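Local coordinates for RagB/SusD family nutrient uptake outer membrane protein (Bacteroides thetaiotaomicron, PDB 7KV2) that probably binds beta-glucans at the outer surface of the bacterial outer membrane, as a SusD-family glycan-binding protein serving nutrient uptake, at residues A[79-84]-A[322-327]; A[342-347]-A[372-377]; A[71-76]-A[92-97]. One frame throughout, in Å; residues are numbered along the deposited sequence.

Interaction 1: residues A[79-84]-A[322-327]; sequences DDLWVG and CPVRKE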
loop_
_atom_site.group_PDB
_atom_site.type_symbol
_atom_site.label_atom_id
_atom_site.label_comp_id
_atom_site.label_asym_id
_atom_site.label_seq_id
_atom_site.Cartn_x
_atom_site.Cartn_y
_atom_site.Cartn_z
ATOM N N ASP A 79 -5.910 -7.039 -11.726
ATOM C CA ASP A 79 -6.979 -7.055 -12.753
ATOM C C ASP A 79 -7.827 -5.774 -12.674
ATOM O O ASP A 79 -8.977 -5.803 -13.168
ATOM C CB ASP A 79 -7.832 -8.320 -12.618
ATOM C CG ASP A 79 -8.459 -8.538 -11.259
ATOM O OD1 ASP A 79 -7.880 -8.073 -10.256
ATOM O OD2 ASP A 79 -9.476 -9.269 -11.183
ATOM N N ASP A 80 -7.301 -4.673 -12.122
ATOM C CA ASP A 80 -8.173 -3.495 -11.816
ATOM C C ASP A 80 -7.751 -2.246 -12.581
ATOM O O ASP A 80 -8.638 -1.419 -12.922
ATOM C CB ASP A 80 -8.158 -3.182 -10.317
ATOM C CG ASP A 80 -8.859 -4.226 -9.478
ATOM O OD1 ASP A 80 -9.739 -4.920 -10.017
ATOM O OD2 ASP A 80 -8.465 -4.378 -8.322
ATOM N N LEU A 81 -6.451 -2.097 -12.833
ATOM C CA LEU A 81 -5.840 -0.912 -13.466
ATOM C C LEU A 81 -5.104 -1.357 -14.709
ATOM O O LEU A 81 -4.657 -2.559 -14.758
ATOM C CB LEU A 81 -4.836 -0.265 -12.500
ATOM C CG LEU A 81 -5.316 0.025 -11.086
ATOM C CD1 LEU A 81 -4.167 0.612 -10.265
ATOM C CD2 LEU A 81 -6.488 1.006 -11.091
ATOM N N TRP A 82 -4.842 -0.427 -15.600
ATOM C CA TRP A 82 -3.795 -0.596 -16.628
ATOM C C TRP A 82 -2.492 0.050 -16.117
ATOM O O TRP A 82 -2.390 0.424 -14.899
ATOM C CB TRP A 82 -4.279 -0.028 -17.969
ATOM C CG TRP A 82 -5.480 -0.736 -18.521
ATOM C CD1 TRP A 82 -6.666 -0.147 -18.865
ATOM C CD2 TRP A 82 -5.631 -2.140 -18.822
ATOM N NE1 TRP A 82 -7.548 -1.075 -19.347
ATOM C CE2 TRP A 82 -6.919 -2.302 -19.374
ATOM C CE3 TRP A 82 -4.779 -3.258 -18.773
ATOM C CZ2 TRP A 82 -7.408 -3.554 -19.776
ATOM C CZ3 TRP A 82 -5.248 -4.488 -19.211
ATOM C CH2 TRP A 82 -6.564 -4.640 -19.659
ATOM N N VAL A 83 -1.481 0.148 -16.979
ATOM C CA VAL A 83 -0.159 0.691 -16.577
ATOM C C VAL A 83 -0.028 2.113 -17.104
ATOM O O VAL A 83 0.377 3.000 -16.329
ATOM C CB VAL A 83 0.980 -0.240 -17.031
ATOM C CG1 VAL A 83 2.314 0.338 -16.611
ATOM C CG2 VAL A 83 0.795 -1.649 -16.480
ATOM N N GLY A 84 -0.377 2.338 -18.362
ATOM C CA GLY A 84 -0.441 3.671 -18.970
ATOM C C GLY A 84 0.937 4.253 -19.291
ATOM O O GLY A 84 1.865 3.481 -19.563
ATOM N N CYS A 322 -1.534 4.260 -14.733
ATOM C CA CYS A 322 -2.570 3.470 -14.054
ATOM C C CYS A 322 -3.979 4.005 -14.287
ATOM O O CYS A 322 -4.702 4.174 -13.308
ATOM C CB CYS A 322 -2.259 3.391 -12.578
ATOM S SG CYS A 322 -0.725 2.481 -12.267
ATOM N N PRO A 323 -4.452 4.157 -15.544
ATOM C CA PRO A 323 -5.884 4.325 -15.827
ATOM C C PRO A 323 -6.652 3.174 -15.180
ATOM O O PRO A 323 -6.090 2.085 -14.963
ATOM C CB PRO A 323 -6.076 4.103 -17.332
ATOM C CG PRO A 323 -4.719 4.149 -17.914
ATOM C CD PRO A 323 -3.706 4.030 -16.796
ATOM N N VAL A 324 -7.871 3.460 -14.736
ATOM C CA VAL A 324 -8.754 2.416 -14.176
ATOM C C VAL A 324 -9.445 1.694 -15.352
ATOM O O VAL A 324 -9.938 2.361 -16.270
ATOM C CB VAL A 324 -9.779 3.016 -13.201
ATOM C CG1 VAL A 324 -10.773 1.937 -12.792
ATOM C CG2 VAL A 324 -9.082 3.677 -12.018
ATOM N N ARG A 325 -9.376 0.358 -15.352
ATOM C CA ARG A 325 -10.008 -0.497 -16.397
ATOM C C ARG A 325 -11.506 -0.236 -16.473
ATOM O O ARG A 325 -12.183 -0.092 -15.429
ATOM C CB ARG A 325 -9.758 -1.973 -16.108
ATOM C CG ARG A 325 -8.283 -2.342 -16.063
ATOM C CD ARG A 325 -8.163 -3.816 -15.828
ATOM N NE ARG A 325 -6.785 -4.293 -15.799
ATOM C CZ ARG A 325 -6.413 -5.496 -16.225
ATOM N NH1 ARG A 325 -7.274 -6.306 -16.826
ATOM N NH2 ARG A 325 -5.156 -5.860 -16.110
ATOM N N LYS A 326 -12.020 -0.120 -17.689
ATOM C CA LYS A 326 -13.484 -0.057 -17.921
ATOM C C LYS A 326 -14.159 -1.186 -17.140
ATOM O O LYS A 326 -15.213 -0.934 -16.511
ATOM C CB LYS A 326 -13.773 -0.140 -19.420
ATOM C CG LYS A 326 -15.231 -0.025 -19.837
ATOM C CD LYS A 326 -15.444 -0.173 -21.345
ATOM C CE LYS A 326 -16.874 0.104 -21.762
ATOM N NZ LYS A 326 -17.082 -0.163 -23.204
ATOM N N GLU A 327 -13.565 -2.379 -17.113
ATOM C CA GLU A 327 -14.184 -3.542 -16.437
ATOM C C GLU A 327 -14.302 -3.291 -14.928
ATOM O O GLU A 327 -15.218 -3.843 -14.305
ATOM C CB GLU A 327 -13.393 -4.814 -16.735
ATOM C CG GLU A 327 -13.442 -5.191 -18.227
ATOM C CD GLU A 327 -12.684 -4.292 -19.213
ATOM O OE1 GLU A 327 -11.683 -3.647 -18.836
ATOM O OE2 GLU A 327 -13.048 -4.282 -20.387
HETATM O O HOH W 1 -2.823 -4.401 -14.948
HETATM O O HOH W 2 -10.506 -1.209 -19.894
#

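Interaction 2: residues A[342-347]-A[372-377]; sequences TCWNAQ and GFFLEK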
loop_
_atom_site.group_PDB
_atom_site.type_symbol
_atom_site.label_atom_id
_atom_site.label_comp_id
_atom_site.label_asym_id
_atom_site.label_seq_id
_atom_site.Cartn_x
_atom_site.Cartn_y
_atom_site.Cartn_z
ATOM N N THR A 342 -13.936 5.288 -6.560
ATOM C CA THR A 342 -12.791 4.526 -7.138
ATOM C C THR A 342 -12.494 5.048 -8.538
ATOM O O THR A 342 -11.281 5.190 -8.887
ATOM C CB THR A 342 -13.057 3.014 -7.154
ATOM O OG1 THR A 342 -13.242 2.589 -5.797
ATOM C CG2 THR A 342 -11.962 2.230 -7.836
ATOM N N CYS A 343 -13.522 5.234 -9.357
ATOM C CA CYS A 343 -13.395 5.432 -10.829
ATOM C C CYS A 343 -13.889 6.842 -11.159
ATOM O O CYS A 343 -15.084 7.064 -11.135
ATOM C CB CYS A 343 -14.237 4.413 -11.585
ATOM S SG CYS A 343 -14.060 2.698 -11.061
ATOM N N TRP A 344 -12.987 7.776 -11.437
ATOM C CA TRP A 344 -13.344 9.162 -11.796
ATOM C C TRP A 344 -13.423 9.189 -13.318
ATOM O O TRP A 344 -12.434 8.862 -13.964
ATOM C CB TRP A 344 -12.356 10.182 -11.228
ATOM C CG TRP A 344 -12.578 11.554 -11.772
ATOM C CD1 TRP A 344 -13.726 12.295 -11.700
ATOM C CD2 TRP A 344 -11.630 12.354 -12.486
ATOM N NE1 TRP A 344 -13.546 13.513 -12.305
ATOM C CE2 TRP A 344 -12.257 13.583 -12.776
ATOM C CE3 TRP A 344 -10.287 12.189 -12.834
ATOM C CZ2 TRP A 344 -11.631 14.581 -13.516
ATOM C CZ3 TRP A 344 -9.648 13.209 -13.507
ATOM C CH2 TRP A 344 -10.311 14.387 -13.847
ATOM N N ASN A 345 -14.619 9.429 -13.855
ATOM C CA ASN A 345 -14.874 9.450 -15.313
ATOM C C ASN A 345 -14.464 10.818 -15.855
ATOM O O ASN A 345 -15.348 11.713 -16.111
ATOM C CB ASN A 345 -16.338 9.094 -15.593
ATOM C CG ASN A 345 -16.574 8.708 -17.035
ATOM O OD1 ASN A 345 -15.752 8.987 -17.903
ATOM N ND2 ASN A 345 -17.686 8.019 -17.273
ATOM N N ALA A 346 -13.166 10.999 -16.053
ATOM C CA ALA A 346 -12.573 12.242 -16.560
ATOM C C ALA A 346 -13.200 12.589 -17.903
ATOM O O ALA A 346 -13.456 13.797 -18.136
ATOM C CB ALA A 346 -11.085 12.094 -16.708
ATOM N N GLN A 347 -13.348 11.606 -18.800
ATOM C CA GLN A 347 -13.851 11.914 -20.165
ATOM C C GLN A 347 -15.306 12.382 -20.083
ATOM O O GLN A 347 -15.624 13.366 -20.759
ATOM C CB GLN A 347 -13.737 10.748 -21.142
ATOM C CG GLN A 347 -14.022 11.160 -22.584
ATOM C CD GLN A 347 -13.126 12.292 -23.044
ATOM O OE1 GLN A 347 -11.903 12.221 -22.930
ATOM N NE2 GLN A 347 -13.744 13.329 -23.584
ATOM N N GLY A 372 -10.594 6.634 -20.160
ATOM C CA GLY A 372 -11.483 7.724 -19.691
ATOM C C GLY A 372 -11.658 7.735 -18.172
ATOM O O GLY A 372 -12.174 8.750 -17.635
ATOM N N PHE A 373 -11.216 6.686 -17.461
ATOM C CA PHE A 373 -11.340 6.582 -15.991
ATOM C C PHE A 373 -9.967 6.658 -15.354
ATOM O O PHE A 373 -8.994 5.989 -15.863
ATOM C CB PHE A 373 -11.987 5.269 -15.557
ATOM C CG PHE A 373 -13.408 5.057 -16.036
ATOM C CD1 PHE A 373 -14.474 5.643 -15.376
ATOM C CD2 PHE A 373 -13.674 4.235 -17.122
ATOM C CE1 PHE A 373 -15.774 5.440 -15.812
ATOM C CE2 PHE A 373 -14.989 3.978 -17.512
ATOM C CZ PHE A 373 -16.031 4.611 -16.877
ATOM N N PHE A 374 -9.902 7.355 -14.234
ATOM C CA PHE A 374 -8.690 7.452 -13.386
ATOM C C PHE A 374 -9.037 7.116 -11.944
ATOM O O PHE A 374 -10.228 7.154 -11.566
ATOM C CB PHE A 374 -8.018 8.825 -13.568
ATOM C CG PHE A 374 -7.585 9.091 -14.991
ATOM C CD1 PHE A 374 -8.490 9.548 -15.933
ATOM C CD2 PHE A 374 -6.310 8.750 -15.415
ATOM C CE1 PHE A 374 -8.112 9.708 -17.253
ATOM C CE2 PHE A 374 -5.933 8.939 -16.735
ATOM C CZ PHE A 374 -6.832 9.440 -17.650
ATOM N N LEU A 375 -8.016 6.770 -11.164
ATOM C CA LEU A 375 -8.201 6.303 -9.768
ATOM C C LEU A 375 -8.469 7.541 -8.910
ATOM O O LEU A 375 -7.533 8.269 -8.517
ATOM C CB LEU A 375 -6.965 5.544 -9.302
ATOM C CG LEU A 375 -7.029 5.011 -7.873
ATOM C CD1 LEU A 375 -8.106 3.948 -7.736
ATOM C CD2 LEU A 375 -5.687 4.433 -7.474
ATOM N N GLU A 376 -9.740 7.741 -8.588
ATOM C CA GLU A 376 -10.209 8.907 -7.811
ATOM C C GLU A 376 -9.568 8.962 -6.437
ATOM O O GLU A 376 -9.289 10.076 -5.975
ATOM C CB GLU A 376 -11.737 8.850 -7.748
ATOM C CG GLU A 376 -12.362 9.975 -6.934
ATOM C CD GLU A 376 -12.132 11.394 -7.429
ATOM O OE1 GLU A 376 -11.491 11.573 -8.472
ATOM O OE2 GLU A 376 -12.508 12.323 -6.699
ATOM N N LYS A 377 -9.316 7.818 -5.785
ATOM C CA LYS A 377 -8.808 7.788 -4.404
ATOM C C LYS A 377 -7.557 8.653 -4.256
ATOM O O LYS A 377 -7.380 9.273 -3.193
ATOM C CB LYS A 377 -8.473 6.375 -3.965
ATOM C CG LYS A 377 -9.675 5.458 -3.888
ATOM C CD LYS A 377 -9.316 4.048 -3.513
ATOM C CE LYS A 377 -10.525 3.125 -3.504
ATOM N NZ LYS A 377 -10.211 1.717 -3.124
HETATM O O HOH W 3 -12.326 0.244 -4.363
#

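Interaction 3: residues A[71-76]-A[92-97]; sequences NLMSDI and QPWHLM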
loop_
_atom_site.group_PDB
_atom_site.type_symbol
_atom_site.label_atom_id
_atom_site.label_comp_id
_atom_site.label_asym_id
_atom_site.label_seq_id
_atom_site.Cartn_x
_atom_site.Cartn_y
_atom_site.Cartn_z
ATOM N N ASN A 71 1.824 0.627 -3.361
ATOM C CA ASN A 71 0.487 0.138 -3.728
ATOM C C ASN A 71 0.451 -0.196 -5.222
ATOM O O ASN A 71 -0.100 -1.233 -5.537
ATOM C CB ASN A 71 -0.616 1.147 -3.326
ATOM C CG ASN A 71 -0.431 2.577 -3.803
ATOM O OD1 ASN A 71 0.685 3.092 -3.852
ATOM N ND2 ASN A 71 -1.524 3.233 -4.241
ATOM N N LEU A 72 0.859 0.705 -6.103
ATOM C CA LEU A 72 0.666 0.506 -7.552
ATOM C C LEU A 72 1.585 -0.639 -7.993
ATOM O O LEU A 72 1.208 -1.326 -8.977
ATOM C CB LEU A 72 1.015 1.746 -8.381
ATOM C CG LEU A 72 0.218 3.030 -8.142
ATOM C CD1 LEU A 72 0.579 4.085 -9.188
ATOM C CD2 LEU A 72 -1.232 2.738 -8.162
ATOM N N MET A 73 2.738 -0.799 -7.348
ATOM C CA MET A 73 3.683 -1.849 -7.786
ATOM C C MET A 73 3.000 -3.237 -7.734
ATOM O O MET A 73 3.315 -4.088 -8.636
ATOM C CB MET A 73 5.007 -1.844 -7.025
ATOM C CG MET A 73 5.886 -0.623 -7.255
ATOM S SD MET A 73 6.263 -0.221 -8.978
ATOM C CE MET A 73 4.853 0.782 -9.436
ATOM N N SER A 74 2.103 -3.509 -6.778
ATOM C CA SER A 74 1.291 -4.752 -6.787
ATOM C C SER A 74 0.062 -4.584 -7.687
ATOM O O SER A 74 -0.273 -5.542 -8.415
ATOM C CB SER A 74 0.994 -5.251 -5.403
ATOM O OG SER A 74 0.071 -4.410 -4.716
ATOM N N ASP A 75 -0.657 -3.456 -7.628
ATOM C CA ASP A 75 -1.956 -3.383 -8.349
ATOM C C ASP A 75 -1.749 -3.533 -9.853
ATOM O O ASP A 75 -2.674 -4.028 -10.491
ATOM C CB ASP A 75 -2.747 -2.122 -7.984
ATOM C CG ASP A 75 -3.362 -2.201 -6.589
ATOM O OD1 ASP A 75 -3.877 -3.299 -6.204
ATOM O OD2 ASP A 75 -3.357 -1.163 -5.888
ATOM N N ILE A 76 -0.635 -3.074 -10.423
ATOM C CA ILE A 76 -0.429 -3.190 -11.894
ATOM C C ILE A 76 -0.385 -4.691 -12.244
ATOM O O ILE A 76 -0.605 -5.014 -13.430
ATOM C CB ILE A 76 0.808 -2.418 -12.384
ATOM C CG1 ILE A 76 2.112 -2.919 -11.751
ATOM C CG2 ILE A 76 0.586 -0.926 -12.201
ATOM C CD1 ILE A 76 3.386 -2.198 -12.142
ATOM N N GLN A 92 9.060 1.098 -18.341
ATOM C CA GLN A 92 8.951 -0.258 -18.935
ATOM C C GLN A 92 8.926 -1.327 -17.865
ATOM O O GLN A 92 8.221 -2.320 -18.019
ATOM C CB GLN A 92 10.104 -0.521 -19.923
ATOM C CG GLN A 92 10.017 -1.874 -20.616
ATOM C CD GLN A 92 10.974 -1.891 -21.786
ATOM O OE1 GLN A 92 12.013 -1.225 -21.792
ATOM N NE2 GLN A 92 10.598 -2.632 -22.804
ATOM N N PRO A 93 9.711 -1.223 -16.759
ATOM C CA PRO A 93 9.684 -2.252 -15.732
ATOM C C PRO A 93 8.260 -2.507 -15.230
ATOM O O PRO A 93 7.946 -3.680 -14.926
ATOM C CB PRO A 93 10.627 -1.727 -14.634
ATOM C CG PRO A 93 11.543 -0.796 -15.355
ATOM C CD PRO A 93 10.697 -0.172 -16.443
ATOM N N TRP A 94 7.412 -1.462 -15.168
ATOM C CA TRP A 94 6.017 -1.658 -14.700
ATOM C C TRP A 94 5.248 -2.503 -15.716
ATOM O O TRP A 94 4.511 -3.426 -15.324
ATOM C CB TRP A 94 5.317 -0.302 -14.565
ATOM C CG TRP A 94 5.879 0.668 -13.573
ATOM C CD1 TRP A 94 7.084 0.699 -12.937
ATOM C CD2 TRP A 94 5.207 1.866 -13.176
ATOM N NE1 TRP A 94 7.191 1.818 -12.139
ATOM C CE2 TRP A 94 6.060 2.573 -12.307
ATOM C CE3 TRP A 94 3.948 2.385 -13.467
ATOM C CZ2 TRP A 94 5.643 3.733 -11.665
ATOM C CZ3 TRP A 94 3.557 3.556 -12.871
ATOM C CH2 TRP A 94 4.400 4.214 -11.981
ATOM N N HIS A 95 5.415 -2.172 -16.993
ATOM C CA HIS A 95 4.733 -2.906 -18.095
ATOM C C HIS A 95 5.184 -4.373 -18.079
ATOM O O HIS A 95 4.320 -5.308 -18.163
ATOM C CB HIS A 95 5.011 -2.200 -19.416
ATOM C CG HIS A 95 4.338 -0.903 -19.541
ATOM N ND1 HIS A 95 2.982 -0.827 -19.832
ATOM C CD2 HIS A 95 4.802 0.366 -19.442
ATOM C CE1 HIS A 95 2.654 0.453 -19.913
ATOM N NE2 HIS A 95 3.739 1.214 -19.704
ATOM N N LEU A 96 6.473 -4.607 -17.873
ATOM C CA LEU A 96 6.964 -6.001 -17.821
ATOM C C LEU A 96 6.372 -6.749 -16.627
ATOM O O LEU A 96 5.867 -7.881 -16.810
ATOM C CB LEU A 96 8.492 -6.002 -17.803
ATOM C CG LEU A 96 9.187 -5.371 -19.003
ATOM C CD1 LEU A 96 10.699 -5.509 -18.805
ATOM C CD2 LEU A 96 8.784 -6.017 -20.305
ATOM N N MET A 97 6.379 -6.168 -15.421
ATOM C CA MET A 97 5.800 -6.833 -14.243
ATOM C C MET A 97 4.322 -7.169 -14.498
ATOM O O MET A 97 3.843 -8.225 -14.054
ATOM C CB MET A 97 5.862 -5.897 -13.037
ATOM C CG MET A 97 7.253 -5.676 -12.526
ATOM S SD MET A 97 7.340 -4.194 -11.442
ATOM C CE MET A 97 6.254 -4.707 -10.115
#

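Interaction 1: residues A[79-84]-A[322-327]
Trp82 and Arg325 carry the contact by stacking. The Arg325 guanidinium lies flat over the six-membered ring of the indole, its CZ 3.7 Å from the ring centroid and the two planes only 14° apart, a cation-pi stack. Farther back, CG sits over the five-membered ring in a CH-pi contact; the extended run from CG to NE lets one arginine cover both rings. The opposite guanidinium face is backed by the Asp79 backbone.

Hydrogen bonds fix the arginine's rotation. Its NE donates almost straight (177°) to Leu81 O at 2.9 Å; the oxygen lies in the guanidinium plane, whereas NE stands well above the plane of the Leu81 carbonyl. A water probably links NH2 to the same oxygen. Between backbones, Trp82 N donates to Pro323 O (2.9 Å), Arg325 N to Asp80 O (3.1 Å) and Cys322 N to Val83 O (2.8 Å). A second water in the indole plane joins Trp82 NE1 to Lys326 N and Glu327 OE1, while Glu327 OE2 bonds Tyr482 OH. An alanine in place of Trp82 removes the ring from one guanidinium face and would probably let the Arg325 side chain shift, held mainly by its NE bond to Leu81 O.

Apolar contact is slighter: Leu81 CD2 meets Val324 CG2 at 3.8 Å.

The single beta bridge, Leu81 with Val324, ties the loop between helices 70-75 and 92-98 to the start of helix 326-331, where Arg325 is the N-cap residue. Trp82 also packs on helix 92-98, while the Val324 backbone bonds to Phe373 of strand 373-375.

Interaction 2: residues A[342-347]-A[372-377]
Trp344 N to Phe374 O, at 2.8 Å, is the shortest hydrogen bond between 342-347 and 372-377, and at 172° it is nearly straight, with the donor almost along the C=O axis. The return bond, Phe374 N to Trp344 O at 3.0 Å, lies in the carbonyl plane, and the reciprocal pair identifies Trp344 and Phe374 as an antiparallel hydrogen-bonded pair. Beyond it, Glu376 N donates to Thr342 O, approaching from above the carbonyl plane, and Gln347 N makes a weak bond to Gly372 O.

Trp344 and Phe374 point to one face. Here the CE3 edge of the indole meets Phe374 CB at 4.1 Å, and Ala346 CB touches Phe374 CD1 at 3.7 Å. A bend at chi2 of Glu376 brings its OE1 within 3.2 Å of Trp344 CB, the carboxylate tilted 46° from the indole. That same oxygen is hydrogen-bonded to His315, whose ring stacks on Trp344, while Asp313 takes the indole NE1.

The other face carries Cys343, Asn345 and Phe373. Asn345 crosses the phenylalanine obliquely, ND2 lying 3.5 Å from Phe373 CE1; its OD1 caps the helix that follows by bonding to Ala348 N. Cys343 CB meets Phe373 CD1 at 4.0 Å. At the far end, a water joins Thr342 OG1 to Lys377 NZ. The threonine hydroxyl is also hydrogen-bonded to Arg338 O, and the lysine to Val458 O, with a salt bridge to Glu460 besides.

Strands 343-345 and 373-375, directed 141° apart, form a two-stranded antiparallel sheet, a small beta element in a predominantly helical SusD-family fold.

Interaction 3: residues A[71-76]-A[92-97]
Bends at chi2 and chi3 (86°) fold Met73 back so that its terminal methyl lies over the Trp94 indole, while Ile76 holds CG1 between its backbone N and carbonyl carbon (chi1 61°) and sends CD1 to the base of the same tryptophan. The two residues therefore approach Trp94 differently: one across a ring face, the other beside CB and the main chain.

Over the face, Met73 CE stands 3.8 Å from the centroid of the five-membered ring of Trp94, 18° from the ring normal, which supports a CH-pi contact. SD of Met73 is also above this ring, 4.2 Å from its centroid, making a Met-aromatic contact. The methyl is displaced toward the rim, and its nearest ring atom is CE2 of Trp94 at 3.6 Å.

At the base of the indole, Ile76 CD1 reaches Trp94 CB at 3.6 Å and lies equally near Trp94 O; the isoleucine and tryptophan side chains cross at about a right angle. Met97, one helical turn beyond Trp94, bends at chi3 and carries CE to 3.3 Å from Met73 O. This methyl also meets Ile76 CD1 at 4.3 Å. Met73 O has no polar partner in the model, so the methyl covers a buried carbonyl without satisfying it.

Other groups extend the packing: Phe161 of helix 137-162 touches Met73, Phe321 meets the Trp94 ring, and Trp94 NE1 makes a weak hydrogen bond to Tyr67 O. The arrangement is a buried, apolar contact between residues 71-76, at the C-terminal end of helix 70-75, and helix 92-98, the next helix in the chain, within the helical TPR-clan region of this SusD-family protein.

In the fold
Interaction 1 lies between the other two, its centre about 10 Å from that of interaction 2 and about 11 Å from that of interaction 3; the centres of interactions 2 and 3 are about 19 Å apart, and their nearest atoms, about 5 Å apart, do not touch. Val324 N probably bonds Phe373 O, joining interaction 1 to the small sheet of interaction 2. Val83 packs on Trp94 and His95, and Cys322 on Ile76, joining it to interaction 3. Along the chain the segments of interactions 1 and 3 alternate, and both close before interaction 2 opens. Interaction 1 thus connects the N-terminal part of the protein, with interaction 3, to the C-terminal part, with interaction 2.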